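PDB 4ZM6: N-acetyl-beta-D glucosaminidase from Rhizomucor miehei CAU432, which probably hydrolyses beta-linked N-acetylglucosamine residues with its glycoside hydrolase family 3 region and carries a GCN5-related glucosamine N-acetyltransferase region that binds acetyl-CoA. Local coordinates for residues 228-233 / 263-268; 14-19 / 328-333; 244-249 / 286-291. One frame throughout, in Å; residues are numbered along the deposited sequence.

Contact 1: residues 228-233 / 263-268; sequences VMVGHM and GVIITD
The imidazole of His232 and the carboxylate of Asp268 lie in almost the same orientation, their planes 8° apart. What the ring offers Asp268 is an edge: the main-chain O sits there close to the ring plane, and His232 NE2 comes 3.4 Å from Asp268 CB. The hydrogen bond of NE2 goes one residue further, to Cys269 O. The sulfur of Met229 stands over the carboxylate, its SD 4.0 Å from Asp268 CG. Met229 CG is anti to its own backbone nitrogen (chi1 -171°) and the chain stays extended at chi2, which carries it past Thr267.

Leading up to these groups, the two strands pair in parallel. Val228 N gives to Val264 O at 2.9 Å, Ile266 N to Val228 O at 3.0 Å and Val230 N to Ile266 O at 2.9 Å. Asp268 N then reaches Val230 O at 3.2 Å, from above the carbonyl plane. One face of the sheet carries Met229 beside Ile266. On the other, Val230 CG2 meets Ile265 CG2 at 3.7 Å, and helix 251-258 covers Val228 and Ile265. Strand 227-230, that helix and strand 264-267 form a beta-alpha-beta crossover, the repeating unit of a TIM barrel, to whose clan this domain belongs.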
loop_
_atom_site.group_PDB
_atom_site.type_symbol
_atom_site.label_atom_id
_atom_site.label_comp_id
_atom_site.label_asym_id
_atom_site.label_seq_id
_atom_site.Cartn_x
_atom_site.Cartn_y
_atom_site.Cartn_z
ATOM N N VAL A 228 -17.901 5.491 -15.001
ATOM C CA VAL A 228 -17.584 4.082 -14.790
ATOM C C VAL A 228 -18.614 3.225 -15.523
ATOM O O VAL A 228 -19.811 3.464 -15.407
ATOM C CB VAL A 228 -17.607 3.724 -13.290
ATOM C CG1 VAL A 228 -17.398 2.227 -13.082
ATOM C CG2 VAL A 228 -16.551 4.520 -12.535
ATOM N N MET A 229 -18.149 2.228 -16.271
ATOM C CA MET A 229 -19.046 1.334 -16.996
ATOM C C MET A 229 -19.173 -0.023 -16.296
ATOM O O MET A 229 -18.176 -0.654 -15.938
ATOM C CB MET A 229 -18.559 1.129 -18.428
ATOM C CG MET A 229 -19.547 0.382 -19.315
ATOM S SD MET A 229 -18.823 -0.103 -20.887
ATOM C CE MET A 229 -18.754 1.484 -21.708
ATOM N N VAL A 230 -20.411 -0.469 -16.128
ATOM C CA VAL A 230 -20.697 -1.753 -15.514
ATOM C C VAL A 230 -20.989 -2.779 -16.607
ATOM O O VAL A 230 -22.000 -2.688 -17.305
ATOM C CB VAL A 230 -21.904 -1.643 -14.567
ATOM C CG1 VAL A 230 -22.105 -2.943 -13.807
ATOM C CG2 VAL A 230 -21.711 -0.479 -13.605
ATOM N N GLY A 231 -20.104 -3.756 -16.757
ATOM C CA GLY A 231 -20.311 -4.830 -17.719
ATOM C C GLY A 231 -21.424 -5.773 -17.301
ATOM O O GLY A 231 -22.096 -5.555 -16.283
ATOM N N HIS A 232 -21.617 -6.825 -18.094
ATOM C CA HIS A 232 -22.656 -7.820 -17.836
ATOM C C HIS A 232 -22.023 -9.127 -17.384
ATOM O O HIS A 232 -21.523 -9.899 -18.205
ATOM C CB HIS A 232 -23.495 -8.056 -19.091
ATOM C CG HIS A 232 -23.897 -6.798 -19.788
ATOM N ND1 HIS A 232 -24.800 -5.906 -19.252
ATOM C CD2 HIS A 232 -23.522 -6.284 -20.982
ATOM C CE1 HIS A 232 -24.963 -4.894 -20.085
ATOM N NE2 HIS A 232 -24.201 -5.102 -21.145
ATOM N N MET A 233 -22.038 -9.360 -16.073
ATOM C CA MET A 233 -21.555 -10.613 -15.492
ATOM C C MET A 233 -22.353 -10.995 -14.247
ATOM O O MET A 233 -22.807 -10.131 -13.494
ATOM C CB MET A 233 -20.053 -10.533 -15.185
ATOM C CG MET A 233 -19.559 -9.177 -14.695
ATOM S SD MET A 233 -17.852 -8.861 -15.188
ATOM C CE MET A 233 -17.943 -7.115 -15.572
ATOM N N GLY A 263 -19.448 10.134 -9.576
ATOM C CA GLY A 263 -19.530 10.377 -11.021
ATOM C C GLY A 263 -20.628 9.617 -11.748
ATOM O O GLY A 263 -21.509 9.032 -11.126
ATOM N N VAL A 264 -20.561 9.629 -13.076
ATOM C CA VAL A 264 -21.566 8.965 -13.917
ATOM C C VAL A 264 -21.343 7.456 -13.976
ATOM O O VAL A 264 -20.228 6.994 -14.212
ATOM C CB VAL A 264 -21.556 9.529 -15.358
ATOM C CG1 VAL A 264 -22.409 8.676 -16.291
ATOM C CG2 VAL A 264 -22.041 10.970 -15.362
ATOM N N ILE A 265 -22.413 6.695 -13.770
ATOM C CA ILE A 265 -22.386 5.252 -13.980
ATOM C C ILE A 265 -23.197 4.932 -15.232
ATOM O O ILE A 265 -24.340 5.370 -15.365
ATOM C CB ILE A 265 -22.954 4.485 -12.774
ATOM C CG1 ILE A 265 -22.312 4.987 -11.477
ATOM C CG2 ILE A 265 -22.716 2.989 -12.940
ATOM C CD1 ILE A 265 -22.850 4.334 -10.222
ATOM N N ILE A 266 -22.596 4.163 -16.136
ATOM C CA ILE A 266 -23.209 3.796 -17.416
ATOM C C ILE A 266 -23.101 2.277 -17.607
ATOM O O ILE A 266 -22.238 1.640 -17.003
ATOM C CB ILE A 266 -22.542 4.563 -18.588
ATOM C CG1 ILE A 266 -23.241 4.268 -19.919
ATOM C CG2 ILE A 266 -21.060 4.232 -18.706
ATOM C CD1 ILE A 266 -22.914 5.258 -21.018
ATOM N N THR A 267 -23.985 1.695 -18.419
ATOM C CA THR A 267 -23.928 0.257 -18.710
ATOM C C THR A 267 -23.083 -0.020 -19.946
ATOM O O THR A 267 -22.826 0.876 -20.755
ATOM C CB THR A 267 -25.324 -0.359 -18.973
ATOM O OG1 THR A 267 -25.734 -0.094 -20.325
ATOM C CG2 THR A 267 -26.372 0.175 -17.987
ATOM N N ASP A 268 -22.664 -1.274 -20.088
ATOM C CA ASP A 268 -22.144 -1.772 -21.353
ATOM C C ASP A 268 -23.353 -1.947 -22.286
ATOM O O ASP A 268 -24.504 -1.862 -21.836
ATOM C CB ASP A 268 -21.395 -3.097 -21.134
ATOM C CG ASP A 268 -20.496 -3.481 -22.306
ATOM O OD1 ASP A 268 -20.527 -2.800 -23.351
ATOM O OD2 ASP A 268 -19.751 -4.475 -22.184
#

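Contact 2: residues 14-19 / 328-333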
loop_
_atom_site.group_PDB
_atom_site.type_symbol
_atom_site.label_atom_id
_atom_site.label_comp_id
_atom_site.label_asym_id
_atom_site.label_seq_id
_atom_site.Cartn_x
_atom_site.Cartn_y
_atom_site.Cartn_z
ATOM N N GLY A 14 -34.035 11.923 -21.835
ATOM C CA GLY A 14 -33.226 11.625 -23.018
ATOM C C GLY A 14 -31.731 11.762 -22.780
ATOM O O GLY A 14 -30.931 11.074 -23.417
ATOM N N GLN A 15 -31.354 12.643 -21.854
ATOM C CA GLN A 15 -29.947 12.844 -21.493
ATOM C C GLN A 15 -29.312 11.579 -20.888
ATOM O O GLN A 15 -28.090 11.417 -20.928
ATOM C CB GLN A 15 -29.792 14.025 -20.515
ATOM C CG GLN A 15 -30.240 15.390 -21.043
ATOM C CD GLN A 15 -29.367 15.936 -22.170
ATOM O OE1 GLN A 15 -29.492 15.530 -23.326
ATOM N NE2 GLN A 15 -28.499 16.885 -21.838
ATOM N N LEU A 16 -30.147 10.686 -20.348
ATOM C CA LEU A 16 -29.689 9.443 -19.715
ATOM C C LEU A 16 -29.458 8.282 -20.691
ATOM O O LEU A 16 -29.334 7.133 -20.259
ATOM C CB LEU A 16 -30.687 9.001 -18.631
ATOM C CG LEU A 16 -30.556 9.645 -17.249
ATOM C CD1 LEU A 16 -30.363 11.149 -17.339
ATOM C CD2 LEU A 16 -31.754 9.295 -16.376
ATOM N N LEU A 17 -29.379 8.563 -21.992
ATOM C CA LEU A 17 -29.192 7.500 -22.982
ATOM C C LEU A 17 -28.050 7.743 -23.957
ATOM O O LEU A 17 -27.617 8.877 -24.170
ATOM C CB LEU A 17 -30.482 7.261 -23.773
ATOM C CG LEU A 17 -31.389 6.160 -23.218
ATOM C CD1 LEU A 17 -32.444 6.739 -22.286
ATOM C CD2 LEU A 17 -32.033 5.396 -24.365
ATOM N N MET A 18 -27.583 6.641 -24.540
ATOM C CA MET A 18 -26.525 6.640 -25.540
ATOM C C MET A 18 -26.896 5.597 -26.585
ATOM O O MET A 18 -27.068 4.421 -26.253
ATOM C CB MET A 18 -25.182 6.287 -24.898
ATOM C CG MET A 18 -23.991 6.378 -25.843
ATOM S SD MET A 18 -22.423 6.016 -25.027
ATOM C CE MET A 18 -22.272 7.435 -23.946
ATOM N N CYS A 19 -27.026 6.030 -27.837
ATOM C CA CYS A 19 -27.567 5.178 -28.895
ATOM C C CYS A 19 -26.788 5.337 -30.196
ATOM O O CYS A 19 -26.338 6.436 -30.529
ATOM C CB CYS A 19 -29.041 5.517 -29.127
ATOM S SG CYS A 19 -29.998 5.801 -27.613
ATOM N N GLN A 328 -30.967 13.460 -9.643
ATOM C CA GLN A 328 -29.544 13.356 -9.305
ATOM C C GLN A 328 -28.718 12.808 -10.464
ATOM O O GLN A 328 -27.580 13.223 -10.655
ATOM C CB GLN A 328 -29.341 12.465 -8.078
ATOM C CG GLN A 328 -29.852 13.064 -6.779
ATOM C CD GLN A 328 -30.142 12.006 -5.731
ATOM O OE1 GLN A 328 -31.257 11.913 -5.225
ATOM N NE2 GLN A 328 -29.142 11.192 -5.414
ATOM N N SER A 329 -29.288 11.871 -11.222
ATOM C CA SER A 329 -28.638 11.346 -12.425
ATOM C C SER A 329 -28.498 12.425 -13.498
ATOM O O SER A 329 -27.431 12.587 -14.086
ATOM C CB SER A 329 -29.419 10.154 -12.984
ATOM O OG SER A 329 -29.514 9.111 -12.030
ATOM N N LEU A 330 -29.579 13.161 -13.745
ATOM C CA LEU A 330 -29.571 14.268 -14.707
ATOM C C LEU A 330 -28.610 15.381 -14.287
ATOM O O LEU A 330 -28.011 16.049 -15.130
ATOM C CB LEU A 330 -30.986 14.830 -14.869
ATOM C CG LEU A 330 -31.952 13.893 -15.601
ATOM C CD1 LEU A 330 -33.402 14.187 -15.243
ATOM C CD2 LEU A 330 -31.733 13.993 -17.103
ATOM N N GLN A 331 -28.483 15.571 -12.977
ATOM C CA GLN A 331 -27.506 16.493 -12.395
ATOM C C GLN A 331 -26.063 16.051 -12.706
ATOM O O GLN A 331 -25.232 16.869 -13.111
ATOM C CB GLN A 331 -27.745 16.598 -10.873
ATOM C CG GLN A 331 -26.641 17.245 -10.042
ATOM C CD GLN A 331 -26.813 18.745 -9.861
ATOM O OE1 GLN A 331 -26.631 19.272 -8.759
ATOM N NE2 GLN A 331 -27.159 19.443 -10.942
ATOM N N ARG A 332 -25.776 14.763 -12.516
ATOM C CA ARG A 332 -24.441 14.211 -12.777
ATOM C C ARG A 332 -24.064 14.299 -14.251
ATOM O O ARG A 332 -22.898 14.537 -14.588
ATOM C CB ARG A 332 -24.351 12.751 -12.321
ATOM C CG ARG A 332 -24.341 12.559 -10.811
ATOM C CD ARG A 332 -24.083 11.105 -10.449
ATOM N NE ARG A 332 -24.465 10.774 -9.071
ATOM C CZ ARG A 332 -25.609 10.192 -8.700
ATOM N NH1 ARG A 332 -26.535 9.852 -9.591
ATOM N NH2 ARG A 332 -25.829 9.943 -7.417
ATOM N N VAL A 333 -25.051 14.102 -15.122
ATOM C CA VAL A 333 -24.837 14.174 -16.568
ATOM C C VAL A 333 -24.652 15.621 -17.026
ATOM O O VAL A 333 -23.894 15.886 -17.958
ATOM C CB VAL A 333 -26.001 13.525 -17.343
ATOM C CG1 VAL A 333 -25.790 13.653 -18.848
ATOM C CG2 VAL A 333 -26.140 12.065 -16.945
#
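Leu16 and Gln15 pack against Leu330 and Val333, which come more than 300 residues later, and no hydrogen bond crosses between the two segments. Residues leading into strand 17-19, which lies between strands 41-44 and 296-298, meet helix 323-340, so the contact ties an early strand of the TIM-barrel-type domain to a helix far along the chain.

The side chains of Leu16 and Leu330 cross at about a right angle. With its CG anti to the carbonyl carbon (chi1 -83°), Leu16 sends its methyls to the helix: CD1 lies against the end of Leu330, though its modelled spacing from Leu330 CD2 is too close to be trusted. Leu16 CD1 also comes within 4.3 Å of Val333 CG2, and Leu16 CD2 within 4.2 Å of Ser329 CB. The hydroxyl of Ser329 is engaged elsewhere. It bonds to Asp294 and lies in plane at the edge of the Arg332 guanidinium, which forms a salt bridge with that same aspartate. Gln15 takes part through its aliphatic root, CB resting 3.9 Å from Leu330 CD2. One turn along the helix, Val333 directs a methyl at the main chain, CG1 to Gln15 O at 3.8 Å.

Contact 3: residues 244-249 / 286-291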
loop_
_atom_site.group_PDB
_atom_site.type_symbol
_atom_site.label_atom_id
_atom_site.label_comp_id
_atom_site.label_asym_id
_atom_site.label_seq_id
_atom_site.Cartn_x
_atom_site.Cartn_y
_atom_site.Cartn_z
ATOM N N SER A 244 -24.803 -8.194 -13.601
ATOM C CA SER A 244 -24.260 -7.073 -12.810
ATOM C C SER A 244 -24.781 -5.675 -13.165
ATOM O O SER A 244 -24.998 -4.849 -12.276
ATOM C CB SER A 244 -22.732 -7.067 -12.892
ATOM O OG SER A 244 -22.291 -7.075 -14.240
ATOM N N SER A 245 -24.978 -5.415 -14.456
ATOM C CA SER A 245 -25.414 -4.095 -14.934
ATOM C C SER A 245 -26.759 -3.649 -14.376
ATOM O O SER A 245 -27.009 -2.452 -14.248
ATOM C CB SER A 245 -25.496 -4.092 -16.456
ATOM O OG SER A 245 -24.317 -4.643 -17.012
ATOM N N ILE A 246 -27.618 -4.615 -14.055
ATOM C CA ILE A 246 -28.987 -4.336 -13.619
ATOM C C ILE A 246 -29.262 -4.793 -12.183
ATOM O O ILE A 246 -30.409 -4.758 -11.725
ATOM C CB ILE A 246 -30.007 -4.964 -14.596
ATOM C CG1 ILE A 246 -29.978 -6.501 -14.512
ATOM C CG2 ILE A 246 -29.733 -4.465 -16.013
ATOM C CD1 ILE A 246 -30.539 -7.224 -15.722
ATOM N N ALA A 247 -28.204 -5.192 -11.475
ATOM C CA ALA A 247 -28.296 -5.594 -10.073
ATOM C C ALA A 247 -27.928 -4.419 -9.167
ATOM O O ALA A 247 -26.816 -3.903 -9.260
ATOM C CB ALA A 247 -27.361 -6.763 -9.806
ATOM N N PRO A 248 -28.845 -4.000 -8.276
ATOM C CA PRO A 248 -28.515 -2.900 -7.362
ATOM C C PRO A 248 -27.432 -3.260 -6.335
ATOM O O PRO A 248 -26.820 -2.363 -5.754
ATOM C CB PRO A 248 -29.848 -2.614 -6.661
ATOM C CG PRO A 248 -30.561 -3.917 -6.686
ATOM C CD PRO A 248 -30.179 -4.559 -7.991
ATOM N N GLU A 249 -27.200 -4.553 -6.120
ATOM C CA GLU A 249 -26.145 -5.009 -5.216
ATOM C C GLU A 249 -24.762 -4.647 -5.753
ATOM O O GLU A 249 -23.820 -4.453 -4.983
ATOM C CB GLU A 249 -26.227 -6.525 -4.991
ATOM C CG GLU A 249 -27.470 -6.995 -4.244
ATOM C CD GLU A 249 -28.659 -7.271 -5.147
ATOM O OE1 GLU A 249 -29.642 -7.856 -4.653
ATOM O OE2 GLU A 249 -28.618 -6.903 -6.343
ATOM N N LEU A 286 -34.674 -0.304 -18.241
ATOM C CA LEU A 286 -35.410 0.097 -17.038
ATOM C C LEU A 286 -34.741 -0.442 -15.780
ATOM O O LEU A 286 -34.557 0.288 -14.805
ATOM C CB LEU A 286 -36.863 -0.388 -17.097
ATOM C CG LEU A 286 -37.735 -0.126 -15.860
ATOM C CD1 LEU A 286 -37.674 1.332 -15.423
ATOM C CD2 LEU A 286 -39.175 -0.538 -16.124
ATOM N N MET A 287 -34.384 -1.723 -15.814
ATOM C CA MET A 287 -33.740 -2.378 -14.676
ATOM C C MET A 287 -32.337 -1.829 -14.396
ATOM O O MET A 287 -31.854 -1.915 -13.265
ATOM C CB MET A 287 -33.680 -3.893 -14.897
ATOM C CG MET A 287 -35.041 -4.574 -14.912
ATOM S SD MET A 287 -34.957 -6.260 -15.549
ATOM C CE MET A 287 -33.897 -7.042 -14.338
ATOM N N ALA A 288 -31.690 -1.275 -15.423
ATOM C CA ALA A 288 -30.386 -0.627 -15.268
ATOM C C ALA A 288 -30.509 0.636 -14.430
ATOM O O ALA A 288 -29.812 0.788 -13.430
ATOM C CB ALA A 288 -29.784 -0.296 -16.624
ATOM N N LEU A 289 -31.406 1.531 -14.832
ATOM C CA LEU A 289 -31.627 2.777 -14.099
ATOM C C LEU A 289 -32.214 2.533 -12.709
ATOM O O LEU A 289 -32.009 3.340 -11.802
ATOM C CB LEU A 289 -32.535 3.716 -14.892
ATOM C CG LEU A 289 -31.976 4.212 -16.228
ATOM C CD1 LEU A 289 -33.009 5.074 -16.935
ATOM C CD2 LEU A 289 -30.682 4.988 -16.034
ATOM N N GLN A 290 -32.944 1.430 -12.550
ATOM C CA GLN A 290 -33.444 1.014 -11.235
ATOM C C GLN A 290 -32.301 0.587 -10.310
ATOM O O GLN A 290 -32.340 0.850 -9.107
ATOM C CB GLN A 290 -34.463 -0.126 -11.366
ATOM C CG GLN A 290 -35.873 0.342 -11.698
ATOM C CD GLN A 290 -36.816 -0.794 -12.075
ATOM O OE1 GLN A 290 -36.387 -1.856 -12.536
ATOM N NE2 GLN A 290 -38.113 -0.565 -11.890
ATOM N N ALA A 291 -31.287 -0.062 -10.879
ATOM C CA ALA A 291 -30.121 -0.514 -10.115
ATOM C C ALA A 291 -29.235 0.629 -9.612
ATOM O O ALA A 291 -28.454 0.440 -8.680
ATOM C CB ALA A 291 -29.293 -1.488 -10.942
#
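Ile246 holds CG1 between its backbone N and carbonyl carbon (chi1 69°), and Met287 folds its chain back at chi3 (63°); together the two torsions bring Ile246 CD1 and Met287 CE to 3.6 Å. The side chains slant across one another. They also touch nearer the backbone, where Ile246 CB lies 3.8 Å from Met287 CB. The second branch of Ile246 drops onto the helix itself, CG2 3.8 Å from Ala288 N and 4.2 Å from Ala288 CB.

Residues 244-249 belong to the excursion between strand 227-230 and helix 251-258, while 286-291 lie on helix 281-291, which comes after strand 264-267 and the short helix 273-276, so the contact joins neighbouring beta-alpha units of the TIM-barrel-type domain. The small side chains of the helix allow a close approach of the backbones. Ala291 turns its methyl toward the loop, CB 3.5 Å from Ile246 C. Beyond it the proline ring lies alongside the same residue, Pro248 CB 3.9 Å from Ala291 O, and Pro248 CA makes a CA-H...O contact with that oxygen at 3.6 Å. No hydrogen bond passes directly between the segments, but Asn293 bonds through ND2 to Ala288 O and, weakly, to Ser245 O.

How the contacts relate
All three contacts lie in the one hydrolase domain, on the same side of the chain's centre. Contact 1 is wholly buried and rests on the backbone ladder of two barrel strands; contacts 2 and 3 join a loop to a helix by apolar packing, with no hydrogen bond across. All three are largely buried, though contact 3 has an exposed residue, Pro248, at its margin and contact 2 includes partly exposed ones. Contacts 1 and 3 interlock, centres about 10 Å apart: Ser244 and Ser245 bond to the end of strand 227-230 and the residues just after it. Contact 2 encloses the others in sequence, touching contact 1 where Met18 packs on Ile266 and Arg332 on Gly263, but not contact 3.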